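PDB 3K2G: resiniferatoxin-binding, phosphotriesterase-related protein from Rhodobacter sphaeroides 2.4.1, which probably hydrolyses phosphoester substrates, as a two-zinc TIM-barrel member of the phosphotriesterase family. Local coordinates for residues L206-P211 / H218-L223; G173-I178 / A196-R201; Q94-G99 / T125-V130; H36-C41 / R119-E124. One frame throughout, in Å; residues are numbered along the deposited sequence.

In the fold
Following the chain from the N terminus, interaction 4 opens first at 36-41, just after strand 31-32, and closes on helix 115-125. Interaction 3 opens inside that loop at 94-99 and closes at 125-130, so the two cross, and S122 of one packs on V127 and V129 of the other. Further along, interaction 2 (strand 175-178 with helix 186-202) is complete before interaction 1 (strand 206-208 and the turn after it, with helix 217-226) begins; each closes a short loop, and their strands are neighbours in one parallel sheet. H36, E177 and H209 bring interactions 4, 2 and 1 to the shared zinc site, while interaction 3 lies away from it.

Interaction 1 (L206-P211 / H218-L223); sequences LMVHLP and HRVLDL. With ZN (zinc ion), chain J.
V208 and L210 meet V220 of the helix, while the flat group between them in sequence, the imidazole of H209, belongs to the metal site. Its ND1 binds a zinc ion at 2.1 Å, and water 2 of that ion sits in the plane of the ring, off its edge. The H238 ring meets it with the planes turned by about 75°, and the Y136 ring edge-to-face; E177 and H238 are further ligands of the same zinc. The layout is that of a TIM barrel: strand 206-208, helix 217-226 and strand 234-236 form a beta-alpha-beta unit, with the metal ligand H209 following V208 near the C-terminal end of the strand, V208 facing the helix and L210 reaching it with a terminal methyl. V208 and V220 meet tip to tip, CG1 to CG1 at 4.0 Å. The second branch of V220, CG2, takes L210 CD2 at 3.8 Å, so the valine fork serves two partners, one methyl each. L210 gets there because its CG stands anti to the carbonyl carbon (chi1 -68°) and the chain then runs out extended. L236 of the next strand touches both L210 and V220, and L192 of helix 186-202 packs on V208.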
loop_
_atom_site.group_PDB
_atom_site.type_symbol
_atom_site.label_atom_id
_atom_site.label_comp_id
_atom_site.label_asym_id
_atom_site.label_seq_id
_atom_site.Cartn_x
_atom_site.Cartn_y
_atom_site.Cartn_z
ATOM N N LEU B 206 26.896 -18.576 -12.386
ATOM C CA LEU B 206 27.524 -17.650 -11.448
ATOM C C LEU B 206 26.534 -17.306 -10.338
ATOM O O LEU B 206 25.392 -16.931 -10.602
ATOM C CB LEU B 206 27.959 -16.376 -12.177
ATOM C CG LEU B 206 28.526 -15.235 -11.327
ATOM C CD1 LEU B 206 29.838 -15.673 -10.678
ATOM C CD2 LEU B 206 28.749 -14.006 -12.204
HETATM N N MSE B 207 26.977 -17.441 -9.094
HETATM C CA MSE B 207 26.133 -17.165 -7.941
HETATM C C MSE B 207 26.780 -16.075 -7.103
HETATM O O MSE B 207 27.949 -16.178 -6.724
HETATM C CB MSE B 207 25.954 -18.437 -7.113
HETATM C CG MSE B 207 25.036 -18.284 -5.896
HETATM SE SE MSE B 207 24.797 -19.937 -4.987
HETATM C CE MSE B 207 23.556 -20.775 -6.218
ATOM N N VAL B 208 26.014 -15.030 -6.817
ATOM C CA VAL B 208 26.528 -13.907 -6.054
ATOM C C VAL B 208 25.796 -13.629 -4.746
ATOM O O VAL B 208 24.572 -13.474 -4.712
ATOM C CB VAL B 208 26.499 -12.613 -6.909
ATOM C CG1 VAL B 208 27.130 -11.462 -6.144
ATOM C CG2 VAL B 208 27.246 -12.837 -8.218
ATOM N N HIS B 209 26.573 -13.552 -3.669
ATOM C CA HIS B 209 26.049 -13.253 -2.347
ATOM C C HIS B 209 25.740 -11.758 -2.291
ATOM O O HIS B 209 26.581 -10.920 -2.607
ATOM C CB HIS B 209 27.081 -13.587 -1.270
ATOM C CG HIS B 209 26.831 -12.906 0.042
ATOM N ND1 HIS B 209 26.355 -13.576 1.147
ATOM C CD2 HIS B 209 26.968 -11.611 0.419
ATOM C CE1 HIS B 209 26.204 -12.725 2.147
ATOM N NE2 HIS B 209 26.568 -11.525 1.731
ATOM N N LEU B 210 24.524 -11.429 -1.874
ATOM C CA LEU B 210 24.105 -10.034 -1.745
ATOM C C LEU B 210 23.875 -9.716 -0.289
ATOM O O LEU B 210 23.568 -10.605 0.515
ATOM C CB LEU B 210 22.819 -9.776 -2.510
ATOM C CG LEU B 210 22.812 -9.833 -4.038
ATOM C CD1 LEU B 210 21.397 -9.609 -4.594
ATOM C CD2 LEU B 210 23.750 -8.772 -4.559
ATOM N N PRO B 211 24.215 -8.575 0.031
ATOM C CA PRO B 211 23.734 -8.026 1.300
ATOM C C PRO B 211 22.240 -7.674 1.261
ATOM O O PRO B 211 21.924 -6.611 0.744
ATOM C CB PRO B 211 24.493 -6.702 1.431
ATOM C CG PRO B 211 24.720 -6.264 0.038
ATOM C CD PRO B 211 24.811 -7.521 -0.780
ATOM N N HIS B 218 21.412 -4.304 -8.682
ATOM C CA HIS B 218 21.554 -3.756 -10.026
ATOM C C HIS B 218 23.003 -3.370 -10.320
ATOM O O HIS B 218 23.465 -3.509 -11.450
ATOM C CB HIS B 218 20.614 -2.563 -10.231
ATOM C CG HIS B 218 19.213 -2.956 -10.599
ATOM N ND1 HIS B 218 18.898 -3.553 -11.801
ATOM C CD2 HIS B 218 18.049 -2.865 -9.912
ATOM C CE1 HIS B 218 17.605 -3.814 -11.838
ATOM N NE2 HIS B 218 17.066 -3.407 -10.702
ATOM N N ARG B 219 23.725 -2.894 -9.309
ATOM C CA ARG B 219 25.127 -2.536 -9.509
ATOM C C ARG B 219 25.925 -3.820 -9.749
ATOM O O ARG B 219 26.880 -3.839 -10.532
ATOM C CB ARG B 219 25.687 -1.801 -8.284
ATOM C CG ARG B 219 27.183 -1.516 -8.392
ATOM C CD ARG B 219 27.752 -0.819 -7.161
ATOM N NE ARG B 219 29.202 -0.654 -7.267
ATOM C CZ ARG B 219 29.981 -0.184 -6.297
ATOM N NH1 ARG B 219 29.454 0.174 -5.132
ATOM N NH2 ARG B 219 31.291 -0.078 -6.489
ATOM N N VAL B 220 25.526 -4.891 -9.063
ATOM C CA VAL B 220 26.180 -6.190 -9.208
ATOM C C VAL B 220 25.984 -6.695 -10.629
ATOM O O VAL B 220 26.941 -7.116 -11.275
ATOM C CB VAL B 220 25.603 -7.257 -8.222
ATOM C CG1 VAL B 220 25.923 -8.669 -8.717
ATOM C CG2 VAL B 220 26.197 -7.067 -6.833
ATOM N N LEU B 221 24.744 -6.652 -11.115
ATOM C CA LEU B 221 24.456 -7.114 -12.471
ATOM C C LEU B 221 25.129 -6.233 -13.519
ATOM O O LEU B 221 25.539 -6.721 -14.575
ATOM C CB LEU B 221 22.945 -7.167 -12.722
ATOM C CG LEU B 221 22.171 -8.220 -11.920
ATOM C CD1 LEU B 221 20.711 -8.248 -12.382
ATOM C CD2 LEU B 221 22.810 -9.601 -12.102
ATOM N N ASP B 222 25.240 -4.939 -13.231
ATOM C CA ASP B 222 25.893 -4.017 -14.159
ATOM C C ASP B 222 27.337 -4.475 -14.367
ATOM O O ASP B 222 27.850 -4.465 -15.487
ATOM C CB ASP B 222 25.902 -2.584 -13.603
ATOM C CG ASP B 222 24.562 -1.871 -13.763
ATOM O OD1 ASP B 222 23.617 -2.458 -14.326
ATOM O OD2 ASP B 222 24.464 -0.708 -13.319
ATOM N N LEU B 223 27.987 -4.878 -13.279
ATOM C CA LEU B 223 29.373 -5.328 -13.344
ATOM C C LEU B 223 29.488 -6.672 -14.067
ATOM O O LEU B 223 30.353 -6.859 -14.930
ATOM C CB LEU B 223 29.953 -5.421 -11.931
ATOM C CG LEU B 223 31.406 -5.885 -11.816
ATOM C CD1 LEU B 223 31.998 -5.402 -10.503
ATOM C CD2 LEU B 223 31.464 -7.407 -11.911
HETATM ZN ZN ZN J . 25.826 -15.588 1.611
HETATM O O HOH W 1 25.302 -17.334 2.706
HETATM O O HOH W 2 25.307 -15.037 3.897
#

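Interaction 2 (G173-I178 / A196-R201). With ZN (zinc ion), chain I; ZN (zinc ion), chain J.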
loop_
_atom_site.group_PDB
_atom_site.type_symbol
_atom_site.label_atom_id
_atom_site.label_comp_id
_atom_site.label_asym_id
_atom_site.label_seq_id
_atom_site.Cartn_x
_atom_site.Cartn_y
_atom_site.Cartn_z
ATOM N N GLY B 173 31.033 -27.098 -10.244
ATOM C CA GLY B 173 29.907 -27.119 -11.162
ATOM C C GLY B 173 29.188 -25.790 -11.176
ATOM O O GLY B 173 28.251 -25.568 -11.938
ATOM N N LEU B 174 29.644 -24.898 -10.311
ATOM C CA LEU B 174 29.072 -23.569 -10.197
ATOM C C LEU B 174 30.181 -22.660 -9.714
ATOM O O LEU B 174 31.095 -23.093 -9.017
ATOM C CB LEU B 174 27.903 -23.572 -9.201
ATOM C CG LEU B 174 27.682 -22.348 -8.302
ATOM C CD1 LEU B 174 26.230 -21.948 -8.328
ATOM C CD2 LEU B 174 28.117 -22.667 -6.879
ATOM N N ILE B 175 30.112 -21.401 -10.108
ATOM C CA ILE B 175 31.108 -20.433 -9.695
ATOM C C ILE B 175 30.526 -19.658 -8.542
ATOM O O ILE B 175 29.734 -18.738 -8.764
ATOM C CB ILE B 175 31.415 -19.415 -10.811
ATOM C CG1 ILE B 175 31.996 -20.137 -12.025
ATOM C CG2 ILE B 175 32.344 -18.332 -10.278
ATOM C CD1 ILE B 175 32.482 -19.221 -13.129
ATOM N N GLY B 176 30.856 -19.987 -7.303
ATOM C CA GLY B 176 30.232 -19.131 -6.328
ATOM C C GLY B 176 29.849 -19.177 -4.873
ATOM O O GLY B 176 30.136 -20.066 -4.077
ATOM N N GLU B 177 29.160 -18.069 -4.615
ATOM C CA GLU B 177 28.648 -17.557 -3.373
ATOM C C GLU B 177 29.793 -16.547 -3.329
ATOM O O GLU B 177 30.652 -16.585 -2.448
ATOM C CB GLU B 177 28.743 -18.545 -2.210
ATOM C CG GLU B 177 28.733 -17.873 -0.816
ATOM C CD GLU B 177 27.364 -17.789 -0.144
ATOM O OE1 GLU B 177 26.690 -16.740 -0.258
ATOM O OE2 GLU B 177 26.971 -18.778 0.510
ATOM N N ILE B 178 29.848 -15.694 -4.354
ATOM C CA ILE B 178 30.887 -14.677 -4.422
ATOM C C ILE B 178 30.477 -13.559 -3.479
ATOM O O ILE B 178 29.363 -13.050 -3.563
ATOM C CB ILE B 178 31.057 -14.092 -5.842
ATOM C CG1 ILE B 178 31.317 -15.206 -6.862
ATOM C CG2 ILE B 178 32.225 -13.108 -5.849
ATOM C CD1 ILE B 178 32.582 -16.020 -6.607
ATOM N N ALA B 196 33.200 -13.175 -12.885
ATOM C CA ALA B 196 32.438 -12.974 -14.112
ATOM C C ALA B 196 33.271 -13.383 -15.322
ATOM O O ALA B 196 32.749 -13.954 -16.275
ATOM C CB ALA B 196 32.009 -11.519 -14.237
ATOM N N ARG B 197 34.566 -13.089 -15.285
ATOM C CA ARG B 197 35.432 -13.465 -16.393
ATOM C C ARG B 197 35.517 -14.980 -16.437
ATOM O O ARG B 197 35.596 -15.579 -17.508
ATOM C CB ARG B 197 36.820 -12.834 -16.230
ATOM C CG ARG B 197 36.769 -11.318 -16.355
ATOM C CD ARG B 197 38.126 -10.647 -16.187
ATOM N NE ARG B 197 37.976 -9.197 -16.085
ATOM C CZ ARG B 197 38.961 -8.358 -15.774
ATOM N NH1 ARG B 197 40.180 -8.822 -15.537
ATOM N NH2 ARG B 197 38.724 -7.052 -15.685
ATOM N N ALA B 198 35.478 -15.607 -15.266
ATOM C CA ALA B 198 35.530 -17.062 -15.198
ATOM C C ALA B 198 34.221 -17.616 -15.738
ATOM O O ALA B 198 34.186 -18.713 -16.296
ATOM C CB ALA B 198 35.745 -17.525 -13.758
ATOM N N GLN B 199 33.141 -16.855 -15.575
ATOM C CA GLN B 199 31.843 -17.300 -16.064
ATOM C C GLN B 199 31.896 -17.362 -17.590
ATOM O O GLN B 199 31.402 -18.310 -18.204
ATOM C CB GLN B 199 30.746 -16.338 -15.601
ATOM C CG GLN B 199 29.320 -16.883 -15.684
ATOM C CD GLN B 199 28.820 -17.038 -17.110
ATOM O OE1 GLN B 199 28.924 -16.113 -17.917
ATOM N NE2 GLN B 199 28.258 -18.209 -17.422
ATOM N N VAL B 200 32.505 -16.352 -18.202
ATOM C CA VAL B 200 32.621 -16.313 -19.659
ATOM C C VAL B 200 33.527 -17.440 -20.158
ATOM O O VAL B 200 33.195 -18.144 -21.115
ATOM C CB VAL B 200 33.199 -14.957 -20.141
ATOM C CG1 VAL B 200 33.392 -14.974 -21.660
ATOM C CG2 VAL B 200 32.261 -13.821 -19.748
ATOM N N ARG B 201 34.666 -17.617 -19.499
ATOM C CA ARG B 201 35.618 -18.647 -19.907
ATOM C C ARG B 201 35.164 -20.094 -19.694
ATOM O O ARG B 201 35.348 -20.929 -20.579
ATOM C CB ARG B 201 36.965 -18.400 -19.216
ATOM C CG ARG B 201 37.606 -17.072 -19.614
ATOM C CD ARG B 201 38.732 -16.654 -18.670
ATOM N NE ARG B 201 39.849 -17.598 -18.656
ATOM C CZ ARG B 201 40.897 -17.497 -17.842
ATOM N NH1 ARG B 201 40.968 -16.494 -16.975
ATOM N NH2 ARG B 201 41.869 -18.399 -17.888
HETATM ZN ZN ZN I . 25.309 -19.158 1.983
HETATM ZN ZN ZN J . 25.826 -15.588 1.611
HETATM O O HOH W 1 25.302 -17.334 2.706
HETATM O O HOH W 2 25.307 -15.037 3.897
#
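I175 lays its terminal methyl, CD1, against the backbone of the helix, where the peptide joining A198 to Q199 is met at both ends: CD1 lies 3.5 Å from A198 C and 3.5 Å from Q199 N. It also touches A198 CB at 3.7 Å, with Q199 CB a little further off. The reach comes from an extended arm: chi1 of -62° sets CG1 beside the backbone N, and CD1 runs on in line (chi2 -173°). With only a CB on A198, the methyl lies directly against the main chain. Q199 contributes its CB here, but its chain bends at chi2, turning the amide off to L204, whose O accepts from NE2. A195 and T202 of the same helix also touch I175, as does L206 of the neighbouring strand. Two residues on from I175, E177 serves the metal site: its carboxylate bridges the zinc pair, OE2 to the zinc of chain I at 2.2 Å and OE1 to the zinc of chain J at 2.4 Å. A hydrophobic residue packed on the outer helix and a metal ligand on the same strand are the division of labour of a beta-alpha-beta unit in a TIM-barrel metallohydrolase.

Interaction 3 (Q94-G99 / T125-V130); sequences QFAAVG and TGVQVV
A96 meets V127 methyl to methyl: CB of the alanine, on helix 85-97, lies 3.6 Å from V127 CG2. This is the main touch between the segments, and it is purely apolar; T125 O is a looser neighbour, 4.4 Å from A96 CB. V127 puts CG1 anti to the backbone N (chi1 171°), which turns the other branch, CG2, to A96. What positions the valine is the turn ahead of it. T125 OG1 accepts from V127 N at 3.1 Å with an N-H...O angle of 160°, an ST turn, and the same hydroxyl is hydrogen-bonded to I121 O in the helix it ends. G126, with a positive phi of 83°, takes the chain out of helix 115-125 between the two. On the other side, helix 85-97 is closed by a Schellman motif with G99 as C-prime: G99 N bonds to A96 O at 3.0 Å and G100 N to F95 O. Further out, I89, V92 and K93 pack on T125, V92 also lies on V127, and I103 of strand 102-105 touches both V127 and F95. The contact sets the end of helix 85-97 beside the turn that links helix 115-125 to strand 128-131, next to strand 102-105.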
loop_
_atom_site.group_PDB
_atom_site.type_symbol
_atom_site.label_atom_id
_atom_site.label_comp_id
_atom_site.label_asym_id
_atom_site.label_seq_id
_atom_site.Cartn_x
_atom_site.Cartn_y
_atom_site.Cartn_z
ATOM N N GLN B 94 17.485 -36.491 5.592
ATOM C CA GLN B 94 16.100 -36.068 5.783
ATOM C C GLN B 94 15.552 -35.480 4.484
ATOM O O GLN B 94 14.384 -35.686 4.133
ATOM C CB GLN B 94 16.005 -35.016 6.884
ATOM C CG GLN B 94 16.200 -35.543 8.281
ATOM C CD GLN B 94 16.087 -34.441 9.310
ATOM O OE1 GLN B 94 15.169 -33.619 9.250
ATOM N NE2 GLN B 94 17.017 -34.416 10.262
ATOM N N PHE B 95 16.404 -34.736 3.785
ATOM C CA PHE B 95 16.034 -34.117 2.514
ATOM C C PHE B 95 15.773 -35.222 1.500
ATOM O O PHE B 95 14.760 -35.215 0.804
ATOM C CB PHE B 95 17.171 -33.215 2.027
ATOM C CG PHE B 95 16.947 -32.619 0.663
ATOM C CD1 PHE B 95 15.779 -31.918 0.371
ATOM C CD2 PHE B 95 17.931 -32.715 -0.316
ATOM C CE1 PHE B 95 15.599 -31.316 -0.872
ATOM C CE2 PHE B 95 17.765 -32.116 -1.565
ATOM C CZ PHE B 95 16.596 -31.414 -1.845
ATOM N N ALA B 96 16.696 -36.175 1.429
ATOM C CA ALA B 96 16.552 -37.295 0.507
ATOM C C ALA B 96 15.289 -38.072 0.878
ATOM O O ALA B 96 14.575 -38.573 0.008
ATOM C CB ALA B 96 17.772 -38.203 0.595
ATOM N N ALA B 97 15.012 -38.147 2.175
ATOM C CA ALA B 97 13.843 -38.865 2.661
ATOM C C ALA B 97 12.532 -38.321 2.098
ATOM O O ALA B 97 11.548 -39.051 2.008
ATOM C CB ALA B 97 13.812 -38.836 4.188
ATOM N N VAL B 98 12.512 -37.040 1.731
ATOM C CA VAL B 98 11.307 -36.429 1.177
ATOM C C VAL B 98 11.411 -36.171 -0.330
ATOM O O VAL B 98 10.716 -35.307 -0.867
ATOM C CB VAL B 98 10.957 -35.092 1.892
ATOM C CG1 VAL B 98 10.595 -35.358 3.350
ATOM C CG2 VAL B 98 12.125 -34.121 1.801
ATOM N N GLY B 99 12.279 -36.919 -1.009
ATOM C CA GLY B 99 12.421 -36.760 -2.447
ATOM C C GLY B 99 13.596 -35.936 -2.948
ATOM O O GLY B 99 13.781 -35.800 -4.157
ATOM N N THR B 125 24.842 -40.430 1.554
ATOM C CA THR B 125 23.444 -40.008 1.508
ATOM C C THR B 125 22.766 -40.351 0.190
ATOM O O THR B 125 21.546 -40.487 0.134
ATOM C CB THR B 125 23.309 -38.496 1.711
ATOM O OG1 THR B 125 23.917 -37.816 0.608
ATOM C CG2 THR B 125 23.983 -38.071 3.005
ATOM N N GLY B 126 23.559 -40.491 -0.869
ATOM C CA GLY B 126 22.998 -40.803 -2.167
ATOM C C GLY B 126 22.499 -39.543 -2.846
ATOM O O GLY B 126 21.917 -39.593 -3.925
ATOM N N VAL B 127 22.727 -38.407 -2.198
ATOM C CA VAL B 127 22.312 -37.117 -2.727
ATOM C C VAL B 127 23.462 -36.511 -3.528
ATOM O O VAL B 127 24.600 -36.480 -3.069
ATOM C CB VAL B 127 21.911 -36.156 -1.575
ATOM C CG1 VAL B 127 21.693 -34.745 -2.115
ATOM C CG2 VAL B 127 20.645 -36.668 -0.893
ATOM N N GLN B 128 23.159 -36.040 -4.732
ATOM C CA GLN B 128 24.169 -35.442 -5.601
ATOM C C GLN B 128 24.550 -34.056 -5.094
ATOM O O GLN B 128 23.681 -33.251 -4.763
ATOM C CB GLN B 128 23.628 -35.354 -7.032
ATOM C CG GLN B 128 23.079 -36.679 -7.532
ATOM C CD GLN B 128 22.307 -36.557 -8.832
ATOM O OE1 GLN B 128 21.454 -35.680 -8.984
ATOM N NE2 GLN B 128 22.590 -37.451 -9.770
ATOM N N VAL B 129 25.852 -33.790 -5.038
ATOM C CA VAL B 129 26.356 -32.508 -4.561
ATOM C C VAL B 129 27.178 -31.735 -5.589
ATOM O O VAL B 129 28.132 -32.267 -6.172
ATOM C CB VAL B 129 27.222 -32.699 -3.291
ATOM C CG1 VAL B 129 27.841 -31.377 -2.863
ATOM C CG2 VAL B 129 26.368 -33.269 -2.170
ATOM N N VAL B 130 26.803 -30.474 -5.798
ATOM C CA VAL B 130 27.504 -29.586 -6.721
ATOM C C VAL B 130 28.346 -28.622 -5.885
ATOM O O VAL B 130 27.843 -28.043 -4.920
ATOM C CB VAL B 130 26.519 -28.765 -7.581
ATOM C CG1 VAL B 130 27.291 -27.789 -8.447
ATOM C CG2 VAL B 130 25.682 -29.697 -8.450
#

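Interaction 4 (H36-C41 / R119-E124). With ZN (zinc ion), chain I; DTV ((2S,3S)-1,4-dimercaptobutane-2,3-diol), chain K.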
loop_
_atom_site.group_PDB
_atom_site.type_symbol
_atom_site.label_atom_id
_atom_site.label_comp_id
_atom_site.label_asym_id
_atom_site.label_seq_id
_atom_site.Cartn_x
_atom_site.Cartn_y
_atom_site.Cartn_z
ATOM N N HIS B 36 24.866 -25.071 2.920
ATOM C CA HIS B 36 26.237 -25.319 3.333
ATOM C C HIS B 36 26.179 -26.616 4.120
ATOM O O HIS B 36 25.390 -26.739 5.060
ATOM C CB HIS B 36 26.749 -24.179 4.207
ATOM C CG HIS B 36 26.808 -22.868 3.494
ATOM N ND1 HIS B 36 27.837 -22.530 2.644
ATOM C CD2 HIS B 36 25.930 -21.839 3.455
ATOM C CE1 HIS B 36 27.590 -21.350 2.107
ATOM N NE2 HIS B 36 26.439 -20.910 2.583
ATOM N N LEU B 37 26.997 -27.589 3.720
ATOM C CA LEU B 37 27.014 -28.884 4.387
ATOM C C LEU B 37 28.067 -28.926 5.484
ATOM O O LEU B 37 27.932 -29.659 6.461
ATOM C CB LEU B 37 27.253 -29.985 3.357
ATOM C CG LEU B 37 26.192 -29.928 2.252
ATOM C CD1 LEU B 37 26.381 -31.078 1.281
ATOM C CD2 LEU B 37 24.807 -29.979 2.880
ATOM N N GLN B 38 29.106 -28.122 5.296
ATOM C CA GLN B 38 30.218 -27.980 6.231
ATOM C C GLN B 38 30.765 -26.580 5.970
ATOM O O GLN B 38 30.833 -26.156 4.822
ATOM C CB GLN B 38 31.322 -29.000 5.924
ATOM C CG GLN B 38 30.994 -30.457 6.218
ATOM C CD GLN B 38 30.891 -30.742 7.703
ATOM O OE1 GLN B 38 29.832 -30.576 8.309
ATOM N NE2 GLN B 38 32.001 -31.154 8.301
ATOM N N ASN B 39 31.150 -25.853 7.011
ATOM C CA ASN B 39 31.704 -24.520 6.801
ATOM C C ASN B 39 32.346 -23.977 8.067
ATOM O O ASN B 39 32.338 -24.627 9.110
ATOM C CB ASN B 39 30.619 -23.546 6.320
ATOM C CG ASN B 39 29.633 -23.176 7.415
ATOM O OD1 ASN B 39 29.691 -23.707 8.526
ATOM N ND2 ASN B 39 28.716 -22.266 7.102
ATOM N N ASP B 40 32.893 -22.771 7.963
ATOM C CA ASP B 40 33.543 -22.117 9.091
ATOM C C ASP B 40 33.232 -20.618 9.077
ATOM O O ASP B 40 33.701 -19.887 8.206
ATOM C CB ASP B 40 35.055 -22.360 9.020
ATOM C CG ASP B 40 35.815 -21.634 10.111
ATOM O OD1 ASP B 40 35.396 -21.716 11.286
ATOM O OD2 ASP B 40 36.836 -20.986 9.790
ATOM N N CYS B 41 32.438 -20.172 10.050
ATOM C CA CYS B 41 32.039 -18.769 10.148
ATOM C C CYS B 41 32.557 -18.097 11.420
ATOM O O CYS B 41 32.000 -17.096 11.869
ATOM C CB CYS B 41 30.513 -18.664 10.122
ATOM S SG CYS B 41 29.756 -19.210 8.577
ATOM N N ARG B 119 32.232 -35.335 -0.908
ATOM C CA ARG B 119 32.151 -36.652 -1.527
ATOM C C ARG B 119 31.682 -37.721 -0.541
ATOM O O ARG B 119 30.919 -38.622 -0.900
ATOM C CB ARG B 119 33.506 -37.032 -2.133
ATOM C CG ARG B 119 33.750 -36.388 -3.495
ATOM C CD ARG B 119 35.147 -36.659 -4.029
ATOM N NE ARG B 119 35.240 -36.336 -5.453
ATOM C CZ ARG B 119 36.352 -36.423 -6.179
ATOM N NH1 ARG B 119 37.487 -36.820 -5.618
ATOM N NH2 ARG B 119 36.325 -36.125 -7.473
ATOM N N ARG B 120 32.128 -37.626 0.704
ATOM C CA ARG B 120 31.704 -38.601 1.698
ATOM C C ARG B 120 30.209 -38.412 1.937
ATOM O O ARG B 120 29.462 -39.381 2.075
ATOM C CB ARG B 120 32.474 -38.419 3.008
ATOM C CG ARG B 120 31.989 -39.334 4.121
ATOM C CD ARG B 120 32.726 -39.090 5.425
ATOM N NE ARG B 120 31.990 -39.657 6.553
ATOM C CZ ARG B 120 32.300 -39.459 7.831
ATOM N NH1 ARG B 120 33.341 -38.706 8.161
ATOM N NH2 ARG B 120 31.554 -40.003 8.782
ATOM N N ILE B 121 29.773 -37.157 1.970
ATOM C CA ILE B 121 28.362 -36.864 2.187
ATOM C C ILE B 121 27.514 -37.393 1.031
ATOM O O ILE B 121 26.493 -38.045 1.249
ATOM C CB ILE B 121 28.127 -35.347 2.349
ATOM C CG1 ILE B 121 28.892 -34.843 3.577
ATOM C CG2 ILE B 121 26.641 -35.062 2.479
ATOM C CD1 ILE B 121 28.806 -33.353 3.796
ATOM N N SER B 122 27.943 -37.121 -0.198
ATOM C CA SER B 122 27.201 -37.591 -1.362
ATOM C C SER B 122 27.214 -39.116 -1.398
ATOM O O SER B 122 26.212 -39.746 -1.729
ATOM C CB SER B 122 27.812 -37.042 -2.655
ATOM O OG SER B 122 29.100 -37.584 -2.887
ATOM N N ALA B 123 28.350 -39.706 -1.044
ATOM C CA ALA B 123 28.471 -41.158 -1.047
ATOM C C ALA B 123 27.537 -41.828 -0.039
ATOM O O ALA B 123 26.837 -42.781 -0.376
ATOM C CB ALA B 123 29.915 -41.566 -0.772
ATOM N N GLU B 124 27.511 -41.321 1.190
ATOM C CA GLU B 124 26.669 -41.911 2.229
ATOM C C GLU B 124 25.190 -41.537 2.205
ATOM O O GLU B 124 24.367 -42.255 2.769
ATOM C CB GLU B 124 27.241 -41.589 3.611
ATOM C CG GLU B 124 28.591 -42.229 3.882
ATOM C CD GLU B 124 29.095 -41.936 5.277
ATOM O OE1 GLU B 124 28.299 -42.064 6.228
ATOM O OE2 GLU B 124 30.286 -41.587 5.427
HETATM ZN ZN ZN I . 25.309 -19.158 1.983
HETATM S S1 DTV K . 27.113 -12.067 6.223
HETATM C C1 DTV K . 27.855 -13.682 5.676
HETATM C C2 DTV K . 28.053 -14.681 6.817
HETATM O O2 DTV K . 26.780 -14.962 7.380
HETATM C C3 DTV K . 28.682 -15.984 6.293
HETATM O O3 DTV K . 27.817 -16.579 5.356
HETATM C C4 DTV K . 28.935 -16.999 7.408
HETATM S S4 DTV K . 30.450 -17.956 7.136
HETATM O O HOH W 1 25.302 -17.334 2.706
#
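This contact sits just past the His-X-His metal motif, H34 and H36, that follows the first barrel strand in the amidohydrolase-type enzymes, and it packs the segment leaving that motif against helix 115-125. L37 and I121 carry it. I121 CD1 lies 3.7 Å from L37 CB, and L37 CD1 is met more loosely by CG2 and CD1 of the isoleucine, the two side chains lying across one another at a slant. I121 reaches over with its CG1 arm, CD1 extended beyond. The aliphatic part of Q38 adds CG at 4.4 Å from I121 CD1. Around this patch, L85 of helix 85-97 lies on both Q38 and I121, and L118 and V129 on L37. Next to L37, H36 binds the zinc of chain I through NE2 at 2.2 Å; with NE2 on the zinc and ND1 hydrogen-bonded to T107 OG1, both ring nitrogens are engaged, which should hold the ring's rotation. On the helix, R120 NE makes a salt bridge to E124 OE2 at 2.8 Å, on the syn side but 27° out of the carboxylate plane. The chemistry divides along the 36-41 segment: a hydrophobic grip on the helix at L37, metal binding at H36, and a covalent link at C41. There the 2.0 Å bond from C41 SG to S4 of the dimercaptobutanediol is a mixed disulfide with a dithiol reagent, so this occupant of the pocket, also hydrogen-bonded to Y136 OH, is probably an adduct of a reducing agent and not a natural ligand.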